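Local coordinates for protein probable CoA-transferase alpha subunit (Rhodococcus jostii, PDB 6COJ) that binds a large coenzyme A thioester carrying a spiro-lactone acyl group and probably acts as the alpha subunit of a CoA-transferase family enzyme, at residues Asp18-Leu23 and Gly187-Asn192; Ala180-Asn185 and Arg213-Glu218; Val217-Glu222 and Val245-Asn250. The protein carries 1 engineered substitution. One frame throughout, in Å; residues are numbered along the deposited sequence.

In the fold
The three contacts lie together at one edge of the chain's seven-stranded parallel sheet, their centres 8 to 9 Å apart. Contact 2 pairs strands 177-184 and 213-217; contact 3 adds the outermost strand, 244-247, through Val217 and Glu218, which both contacts share, and Val215 O lies 2.8 Å from Val246 N. Contact 1 borders that strand, with Lys19 O 2.9 Å from Val245 N, and its Gly187 O lies 2.9 Å from Val221 N of contact 3. None of the pocket residues seen to line the thioester, Trp41, Phe88, Tyr97 and Ala117, belongs to these segments; Ala117 follows strand 111-114 at the opposite edge of the sheet.

Contact 1. Residues Asp18-Leu23 and Gly187-Asn192; sequences DKRISL and GDKHGN. With SO4 (sulfate ion), chain D; SO4 (sulfate ion), chain C.
Lys19 holds the turn Asp188-Gly191 at two points. Its backbone N donates to Lys189 O (2.9 Å), almost straight along the C=O axis, and its ammonium NZ reaches His190 O, also 2.9 Å away. With CG anti to the carbonyl carbon (chi1 -56°) and the chain extended beyond it, the side chain passes along the two carbonyls; NZ is satisfied further by Val242 O and by a salt bridge to an acidic side chain of another protein chain. Were an alanine to stand here, His190 O would probably lose this donor and the acid of the other protein chain its positive mate.

Asp18 and Arg20 form a side-on pair: Arg20 NE donates to Asp18 OD1 (2.9 Å) and NH2 to OD2 (2.8 Å). OD1 also accepts from Arg20 N, closing an Asx turn. At the guanidinium edge, NH1 and NH2 each donate one further bond to the same sulfate, while Lys189 CD lies over one face.

The extended chain of Lys189 is put to double use. Its CG sits 3.7 Å above the centre of the His190 ring, and its NZ donates to the second sulfate (O1, 2.8 Å) and to a water that bridges to Asp18 OD2. His190 ND1 bonds to Arg17 O. Within the turn, of type I, Asp188 OD1 takes His190 N in a second Asx turn and OD2 takes Asn192 ND2 and Thr223 OG1, whereas Gly191 adopts a positive phi (103°) that suits glycine.

Arg20 NH2 and Lys189 NZ approach within 4.0 Å. Asp18 partly offsets their charge, while the two cations, each with its own sulfate probably taken from the crystallisation liquor, are likely to make this surface patch favourable to anions.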
loop_
_atom_site.group_PDB
_atom_site.type_symbol
_atom_site.label_atom_id
_atom_site.label_comp_id
_atom_site.label_asym_id
_atom_site.label_seq_id
_atom_site.Cartn_x
_atom_site.Cartn_y
_atom_site.Cartn_z
ATOM N N ASP A 18 22.446 18.818 4.545
ATOM C CA ASP A 18 23.090 18.287 3.345
ATOM C C ASP A 18 23.538 16.863 3.648
ATOM O O ASP A 18 24.450 16.652 4.456
ATOM C CB ASP A 18 24.289 19.163 2.989
ATOM C CG ASP A 18 24.992 18.730 1.706
ATOM O OD1 ASP A 18 24.635 17.691 1.115
ATOM O OD2 ASP A 18 25.934 19.441 1.294
ATOM N N LYS A 19 22.911 15.884 2.996
ATOM C CA LYS A 19 23.138 14.477 3.292
ATOM C C LYS A 19 24.101 13.798 2.327
ATOM O O LYS A 19 24.289 12.579 2.411
ATOM C CB LYS A 19 21.803 13.733 3.316
ATOM C CG LYS A 19 20.813 14.330 4.303
ATOM C CD LYS A 19 19.494 13.565 4.310
ATOM C CE LYS A 19 18.523 14.204 5.269
ATOM N NZ LYS A 19 17.157 13.589 5.108
ATOM N N ARG A 20 24.727 14.554 1.427
ATOM C CA ARG A 20 25.645 13.953 0.464
ATOM C C ARG A 20 26.856 13.352 1.168
ATOM O O ARG A 20 27.512 14.018 1.977
ATOM C CB ARG A 20 26.092 15.005 -0.551
ATOM C CG ARG A 20 24.992 15.369 -1.526
ATOM C CD ARG A 20 25.401 16.519 -2.414
ATOM N NE ARG A 20 25.573 17.749 -1.652
ATOM C CZ ARG A 20 25.976 18.898 -2.182
ATOM N NH1 ARG A 20 26.262 18.964 -3.476
ATOM N NH2 ARG A 20 26.096 19.976 -1.418
ATOM N N ILE A 21 27.161 12.092 0.838
ATOM C CA ILE A 21 28.300 11.357 1.383
ATOM C C ILE A 21 28.833 10.415 0.308
ATOM O O ILE A 21 28.166 10.132 -0.690
ATOM C CB ILE A 21 27.923 10.541 2.638
ATOM C CG1 ILE A 21 26.800 9.557 2.302
ATOM C CG2 ILE A 21 27.583 11.456 3.805
ATOM C CD1 ILE A 21 26.310 8.776 3.499
ATOM N N SER A 22 30.052 9.915 0.518
ATOM C CA SER A 22 30.658 8.981 -0.421
ATOM C C SER A 22 30.198 7.552 -0.131
ATOM O O SER A 22 29.605 7.257 0.910
ATOM C CB SER A 22 32.179 9.044 -0.326
ATOM O OG SER A 22 32.597 8.479 0.904
ATOM N N LEU A 23 30.482 6.655 -1.081
ATOM C CA LEU A 23 30.204 5.234 -0.885
ATOM C C LEU A 23 30.881 4.709 0.372
ATOM O O LEU A 23 30.253 4.021 1.187
ATOM C CB LEU A 23 30.691 4.439 -2.100
ATOM C CG LEU A 23 29.862 4.638 -3.368
ATOM C CD1 LEU A 23 30.658 4.178 -4.574
ATOM C CD2 LEU A 23 28.559 3.868 -3.269
ATOM N N GLY A 187 17.802 12.027 -7.389
ATOM C CA GLY A 187 17.506 12.493 -6.046
ATOM C C GLY A 187 18.185 13.815 -5.781
ATOM O O GLY A 187 19.063 14.242 -6.533
ATOM N N ASP A 188 17.775 14.452 -4.684
ATOM C CA ASP A 188 18.383 15.695 -4.233
ATOM C C ASP A 188 19.294 15.426 -3.030
ATOM O O ASP A 188 19.391 14.295 -2.536
ATOM C CB ASP A 188 17.319 16.795 -4.063
ATOM C CG ASP A 188 16.452 16.642 -2.807
ATOM O OD1 ASP A 188 16.770 15.818 -1.914
ATOM O OD2 ASP A 188 15.396 17.313 -2.774
ATOM N N LYS A 189 19.999 16.473 -2.577
ATOM C CA LYS A 189 20.955 16.304 -1.488
ATOM C C LYS A 189 20.289 16.091 -0.144
ATOM O O LYS A 189 20.995 15.851 0.842
ATOM C CB LYS A 189 21.908 17.499 -1.418
ATOM C CG LYS A 189 21.239 18.823 -1.089
ATOM C CD LYS A 189 22.300 19.915 -1.140
ATOM C CE LYS A 189 21.746 21.285 -0.860
ATOM N NZ LYS A 189 22.833 22.300 -1.027
ATOM N N HIS A 190 18.955 16.171 -0.076
ATOM C CA HIS A 190 18.226 15.989 1.167
ATOM C C HIS A 190 17.564 14.624 1.269
ATOM O O HIS A 190 16.960 14.323 2.304
ATOM C CB HIS A 190 17.153 17.072 1.313
ATOM C CG HIS A 190 17.638 18.459 1.038
ATOM N ND1 HIS A 190 18.590 19.089 1.811
ATOM C CD2 HIS A 190 17.278 19.348 0.083
ATOM C CE1 HIS A 190 18.811 20.300 1.330
ATOM N NE2 HIS A 190 18.020 20.485 0.285
ATOM N N GLY A 191 17.623 13.809 0.219
ATOM C CA GLY A 191 17.022 12.497 0.250
ATOM C C GLY A 191 15.698 12.360 -0.478
ATOM O O GLY A 191 15.180 11.241 -0.555
ATOM N N ASN A 192 15.106 13.445 -0.981
ATOM C CA ASN A 192 14.000 13.261 -1.907
ATOM C C ASN A 192 14.517 12.507 -3.121
ATOM O O ASN A 192 15.596 12.820 -3.634
ATOM C CB ASN A 192 13.425 14.612 -2.307
ATOM C CG ASN A 192 12.849 15.363 -1.137
ATOM O OD1 ASN A 192 11.971 14.863 -0.414
ATOM N ND2 ASN A 192 13.360 16.574 -0.914
HETATM S S SO4 D . 20.114 24.436 0.706
HETATM O O1 SO4 D . 21.534 24.125 0.579
HETATM O O2 SO4 D . 19.470 23.440 1.561
HETATM O O3 SO4 D . 19.971 25.763 1.301
HETATM O O4 SO4 D . 19.491 24.419 -0.615
HETATM S S SO4 C . 27.103 22.708 -3.852
HETATM O O1 SO4 C . 27.949 23.836 -4.232
HETATM O O2 SO4 C . 27.854 21.474 -4.054
HETATM O O3 SO4 C . 26.718 22.837 -2.447
HETATM O O4 SO4 C . 25.907 22.693 -4.687
HETATM O O HOH W 1 24.888 22.382 0.754
#

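Contact 2. Residues Ala180-Asn185 and Arg213-Glu218; sequences ALVHLN and RFVSVE
Ala180-Leu184 and Arg213-Val217 pair as parallel strands, their axes 4.6 Å apart and turned by 25°. Phe214 N to Ala180 O, Val182 N to Phe214 O, Ser216 N to Val182 O and Leu184 N to Ser216 O make an unbroken ladder, which Glu218 N to Leu184 O extends. CA-H...O contacts, such as Val217 CA to Leu184 O (3.1 Å), run beside it.

Polar side chains form a chain through His183, whose CG is anti to the backbone N (chi1 -175°), which sets the ring between Ser216 OG and Glu218 OE1. Both ring nitrogens are met at the edge, near the ring plane: ND1 is hydrogen-bonded to Ser216 OG (2.7 Å), and NE2 donates to Glu218 OE1 (2.7 Å), on the anti side of a carboxylate turned 77° from the ring. OE1 also bonds Tyr261 OH. A short serine suits the place directly beside the imidazole.

Apolar contacts link aliphatic side chains on one face, where Val182 CG2 meets Val215 CG2 at 3.8 Å and Leu184 CD1 crosses to the same methyl; on the His183 side, Leu181 CD2 touches Phe214 CB.

Helix 203-208 packs on Val182 and Leu184, and strand 235-237 on Leu184 and Val215, while helix 48-56 lies against Leu181 and Ser216 on the other face.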
loop_
_atom_site.group_PDB
_atom_site.type_symbol
_atom_site.label_atom_id
_atom_site.label_comp_id
_atom_site.label_asym_id
_atom_site.label_seq_id
_atom_site.Cartn_x
_atom_site.Cartn_y
_atom_site.Cartn_z
ATOM N N ALA A 180 19.195 0.286 5.677
ATOM C CA ALA A 180 18.725 -0.038 4.336
ATOM C C ALA A 180 19.668 0.588 3.323
ATOM O O ALA A 180 20.137 1.718 3.511
ATOM C CB ALA A 180 17.301 0.491 4.083
ATOM N N LEU A 181 19.948 -0.159 2.255
ATOM C CA LEU A 181 20.738 0.307 1.117
ATOM C C LEU A 181 19.856 0.183 -0.116
ATOM O O LEU A 181 19.385 -0.914 -0.435
ATOM C CB LEU A 181 21.996 -0.553 0.936
ATOM C CG LEU A 181 22.883 -0.750 2.164
ATOM C CD1 LEU A 181 23.986 -1.752 1.844
ATOM C CD2 LEU A 181 23.468 0.570 2.618
ATOM N N VAL A 182 19.599 1.306 -0.795
ATOM C CA VAL A 182 18.758 1.310 -1.988
ATOM C C VAL A 182 19.413 2.198 -3.038
ATOM O O VAL A 182 20.185 3.102 -2.718
ATOM C CB VAL A 182 17.307 1.784 -1.702
ATOM C CG1 VAL A 182 16.630 0.887 -0.647
ATOM C CG2 VAL A 182 17.286 3.245 -1.254
ATOM N N HIS A 183 19.087 1.935 -4.307
ATOM C CA HIS A 183 19.585 2.716 -5.437
ATOM C C HIS A 183 18.410 3.208 -6.265
ATOM O O HIS A 183 17.543 2.415 -6.649
ATOM C CB HIS A 183 20.486 1.872 -6.343
ATOM C CG HIS A 183 21.115 2.658 -7.445
ATOM N ND1 HIS A 183 22.228 3.447 -7.242
ATOM C CD2 HIS A 183 20.786 2.796 -8.752
ATOM C CE1 HIS A 183 22.568 4.024 -8.383
ATOM N NE2 HIS A 183 21.713 3.643 -9.317
ATOM N N LEU A 184 18.399 4.503 -6.563
ATOM C CA LEU A 184 17.325 5.117 -7.329
ATOM C C LEU A 184 17.899 5.950 -8.473
ATOM O O LEU A 184 19.110 6.162 -8.586
ATOM C CB LEU A 184 16.393 5.946 -6.429
ATOM C CG LEU A 184 15.461 5.054 -5.605
ATOM C CD1 LEU A 184 14.808 5.833 -4.476
ATOM C CD2 LEU A 184 14.381 4.423 -6.497
ATOM N N ASN A 185 17.015 6.425 -9.345
ATOM C CA ASN A 185 17.502 7.065 -10.558
ATOM C C ASN A 185 17.881 8.525 -10.366
ATOM O O ASN A 185 18.765 9.026 -11.066
ATOM C CB ASN A 185 16.495 6.905 -11.699
ATOM C CG ASN A 185 16.253 5.448 -12.037
ATOM O OD1 ASN A 185 16.943 4.865 -12.898
ATOM N ND2 ASN A 185 15.300 4.845 -11.363
ATOM N N ARG A 213 19.400 4.931 6.705
ATOM C CA ARG A 213 18.946 4.741 5.335
ATOM C C ARG A 213 19.906 5.428 4.377
ATOM O O ARG A 213 20.107 6.644 4.461
ATOM C CB ARG A 213 17.540 5.316 5.166
ATOM C CG ARG A 213 16.429 4.462 5.774
ATOM C CD ARG A 213 16.295 4.628 7.278
ATOM N NE ARG A 213 16.056 6.018 7.665
ATOM C CZ ARG A 213 14.852 6.581 7.703
ATOM N NH1 ARG A 213 13.782 5.875 7.371
ATOM N NH2 ARG A 213 14.725 7.842 8.081
ATOM N N PHE A 214 20.480 4.659 3.457
ATOM C CA PHE A 214 21.409 5.195 2.470
ATOM C C PHE A 214 20.863 4.931 1.079
ATOM O O PHE A 214 20.543 3.785 0.742
ATOM C CB PHE A 214 22.799 4.592 2.673
ATOM C CG PHE A 214 23.339 4.880 4.029
ATOM C CD1 PHE A 214 23.819 6.139 4.333
ATOM C CD2 PHE A 214 23.234 3.934 5.039
ATOM C CE1 PHE A 214 24.256 6.430 5.599
ATOM C CE2 PHE A 214 23.678 4.218 6.312
ATOM C CZ PHE A 214 24.187 5.471 6.592
ATOM N N VAL A 215 20.721 5.995 0.288
ATOM C CA VAL A 215 20.258 5.898 -1.093
ATOM C C VAL A 215 21.390 6.352 -1.998
ATOM O O VAL A 215 21.921 7.458 -1.833
ATOM C CB VAL A 215 18.972 6.704 -1.359
ATOM C CG1 VAL A 215 19.142 8.178 -1.037
ATOM C CG2 VAL A 215 18.529 6.521 -2.804
ATOM N N SER A 216 21.797 5.487 -2.915
ATOM C CA SER A 216 22.642 5.922 -4.011
ATOM C C SER A 216 21.743 6.275 -5.192
ATOM O O SER A 216 20.681 5.678 -5.375
ATOM C CB SER A 216 23.693 4.857 -4.363
ATOM O OG SER A 216 23.098 3.607 -4.680
ATOM N N VAL A 217 22.144 7.287 -5.963
ATOM C CA VAL A 217 21.346 7.743 -7.098
ATOM C C VAL A 217 22.255 7.920 -8.302
ATOM O O VAL A 217 23.446 8.217 -8.165
ATOM C CB VAL A 217 20.572 9.060 -6.826
ATOM C CG1 VAL A 217 19.541 8.859 -5.743
ATOM C CG2 VAL A 217 21.540 10.170 -6.447
ATOM N N GLU A 218 21.682 7.755 -9.502
ATOM C CA GLU A 218 22.457 7.993 -10.718
ATOM C C GLU A 218 22.974 9.424 -10.791
ATOM O O GLU A 218 24.075 9.671 -11.300
ATOM C CB GLU A 218 21.634 7.695 -11.974
ATOM C CG GLU A 218 21.217 6.254 -12.178
ATOM C CD GLU A 218 22.415 5.365 -12.470
ATOM O OE1 GLU A 218 22.488 4.287 -11.849
ATOM O OE2 GLU A 218 23.290 5.768 -13.263
#

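Contact 3. Residues Val217-Glu222 and Val245-Asn250; sequences VERVVE and VVEAPN
Glu247 and Glu218 reach across this contact with carboxylates steered by contrasting torsions. In Glu247 CG is anti to the backbone N (chi1 -172°) and the chain stays extended, which carries OE2 to Val220 N at 2.9 Å; the N-H points almost straight at the oxygen, but comes from well above the carboxylate plane. Glu218 is bent instead: CG lies beside its own backbone N (chi1 -65°) and the chain bends at chi2 (-68°), turning OE2 back to Asn250 N, 2.8 Å away on the syn side, while OE1 is taken by Tyr261 OH. Each glutamate thus serves as the acceptor for a backbone N-H where the regular strand pairing has given out.

That pairing is brief. Val217 N donates to Val246 O (2.8 Å) and Ala248 N to Val217 O (2.8 Å), so that Val217 is bound on both sides of Glu247 in a parallel bridge. The two segments bracket a beta-alpha-beta crossover of the Rossmann-like sheet: the chain leaves strand 213-217 here, runs through helix 223-229 and the short strand 235-237, and returns as strand 244-247, the outermost strand within this chain.

Val220, in the loop beyond strand 213-217, lays its branched side chain on that outermost strand, CG2 meeting Val245 CG1 at 4.0 Å and Glu247 CB at 3.8 Å, so that it covers the aliphatic part of the glutamate whose oxygen it binds. Arg219 runs alongside Glu247 in the same direction, its CG 3.9 Å from OE2, but its guanidinium stays 5.7 Å from that oxygen at NH1, too far for a salt bridge. Pro249 sets its ring against Glu218 O, and Asn250, at a positive phi that asparagine tolerates well, sends ND2 on to Gln297 OE1 of helix 293-306.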
loop_
_atom_site.group_PDB
_atom_site.type_symbol
_atom_site.label_atom_id
_atom_site.label_comp_id
_atom_site.label_asym_id
_atom_site.label_seq_id
_atom_site.Cartn_x
_atom_site.Cartn_y
_atom_site.Cartn_z
ATOM N N VAL A 217 22.144 7.287 -5.963
ATOM C CA VAL A 217 21.346 7.743 -7.098
ATOM C C VAL A 217 22.255 7.920 -8.302
ATOM O O VAL A 217 23.446 8.217 -8.165
ATOM C CB VAL A 217 20.572 9.060 -6.826
ATOM C CG1 VAL A 217 19.541 8.859 -5.743
ATOM C CG2 VAL A 217 21.540 10.170 -6.447
ATOM N N GLU A 218 21.682 7.755 -9.502
ATOM C CA GLU A 218 22.457 7.993 -10.718
ATOM C C GLU A 218 22.974 9.424 -10.791
ATOM O O GLU A 218 24.075 9.671 -11.300
ATOM C CB GLU A 218 21.634 7.695 -11.974
ATOM C CG GLU A 218 21.217 6.254 -12.178
ATOM C CD GLU A 218 22.415 5.365 -12.470
ATOM O OE1 GLU A 218 22.488 4.287 -11.849
ATOM O OE2 GLU A 218 23.290 5.768 -13.263
ATOM N N ARG A 219 22.182 10.381 -10.321
ATOM C CA ARG A 219 22.537 11.786 -10.399
ATOM C C ARG A 219 21.832 12.518 -9.266
ATOM O O ARG A 219 20.657 12.260 -8.980
ATOM C CB ARG A 219 22.096 12.383 -11.742
ATOM C CG ARG A 219 22.492 13.841 -11.940
ATOM C CD ARG A 219 21.980 14.380 -13.268
ATOM N NE ARG A 219 22.448 13.585 -14.394
ATOM C CZ ARG A 219 23.539 13.864 -15.102
ATOM N NH1 ARG A 219 24.285 14.921 -14.791
ATOM N NH2 ARG A 219 23.892 13.080 -16.120
ATOM N N VAL A 220 22.556 13.434 -8.632
ATOM C CA VAL A 220 21.997 14.342 -7.643
ATOM C C VAL A 220 21.675 15.646 -8.352
ATOM O O VAL A 220 22.520 16.196 -9.073
ATOM C CB VAL A 220 22.973 14.573 -6.478
ATOM C CG1 VAL A 220 22.431 15.649 -5.543
ATOM C CG2 VAL A 220 23.181 13.295 -5.709
ATOM N N VAL A 221 20.446 16.130 -8.163
ATOM C CA VAL A 221 19.965 17.363 -8.773
ATOM C C VAL A 221 19.315 18.209 -7.683
ATOM O O VAL A 221 19.067 17.744 -6.575
ATOM C CB VAL A 221 18.959 17.078 -9.907
ATOM C CG1 VAL A 221 19.613 16.246 -11.008
ATOM C CG2 VAL A 221 17.738 16.361 -9.350
ATOM N N GLU A 222 19.080 19.486 -7.987
ATOM C CA GLU A 222 18.343 20.290 -7.020
ATOM C C GLU A 222 16.886 19.831 -6.967
ATOM O O GLU A 222 16.355 19.243 -7.913
ATOM C CB GLU A 222 18.426 21.792 -7.332
ATOM C CG GLU A 222 19.838 22.402 -7.282
ATOM C CD GLU A 222 20.383 22.660 -5.874
ATOM O OE1 GLU A 222 19.597 22.887 -4.930
ATOM O OE2 GLU A 222 21.626 22.653 -5.718
ATOM N N VAL A 245 22.881 10.363 1.140
ATOM C CA VAL A 245 22.679 10.341 -0.307
ATOM C C VAL A 245 24.038 10.198 -0.977
ATOM O O VAL A 245 24.937 11.009 -0.733
ATOM C CB VAL A 245 21.995 11.635 -0.789
ATOM C CG1 VAL A 245 21.900 11.659 -2.320
ATOM C CG2 VAL A 245 20.629 11.788 -0.155
ATOM N N VAL A 246 24.181 9.190 -1.836
ATOM C CA VAL A 246 25.427 8.938 -2.557
ATOM C C VAL A 246 25.166 9.120 -4.046
ATOM O O VAL A 246 24.253 8.499 -4.600
ATOM C CB VAL A 246 25.964 7.523 -2.282
ATOM C CG1 VAL A 246 27.278 7.301 -3.036
ATOM C CG2 VAL A 246 26.148 7.289 -0.781
ATOM N N GLU A 247 25.964 9.955 -4.697
ATOM C CA GLU A 247 25.887 10.062 -6.149
ATOM C C GLU A 247 26.750 8.964 -6.756
ATOM O O GLU A 247 27.974 8.977 -6.603
ATOM C CB GLU A 247 26.335 11.442 -6.627
ATOM C CG GLU A 247 26.078 11.661 -8.099
ATOM C CD GLU A 247 26.113 13.124 -8.478
ATOM O OE1 GLU A 247 26.862 13.886 -7.830
ATOM O OE2 GLU A 247 25.379 13.514 -9.412
ATOM N N ALA A 248 26.121 8.011 -7.442
ATOM C CA ALA A 248 26.813 6.845 -7.992
ATOM C C ALA A 248 26.284 6.549 -9.384
ATOM O O ALA A 248 25.424 5.676 -9.575
ATOM C CB ALA A 248 26.678 5.632 -7.069
ATOM N N PRO A 249 26.784 7.258 -10.398
ATOM C CA PRO A 249 26.416 6.943 -11.785
ATOM C C PRO A 249 26.797 5.513 -12.137
ATOM O O PRO A 249 27.885 5.041 -11.798
ATOM C CB PRO A 249 27.221 7.951 -12.616
ATOM C CG PRO A 249 27.725 8.969 -11.642
ATOM C CD PRO A 249 27.785 8.328 -10.300
ATOM N N ASN A 250 25.877 4.814 -12.809
ATOM C CA ASN A 250 26.042 3.395 -13.115
ATOM C C ASN A 250 26.164 2.559 -11.847
ATOM O O ASN A 250 26.734 1.462 -11.872
ATOM C CB ASN A 250 27.211 3.131 -14.082
ATOM C CG ASN A 250 26.918 2.012 -15.076
ATOM O OD1 ASN A 250 25.792 1.866 -15.556
ATOM N ND2 ASN A 250 27.944 1.220 -15.399
#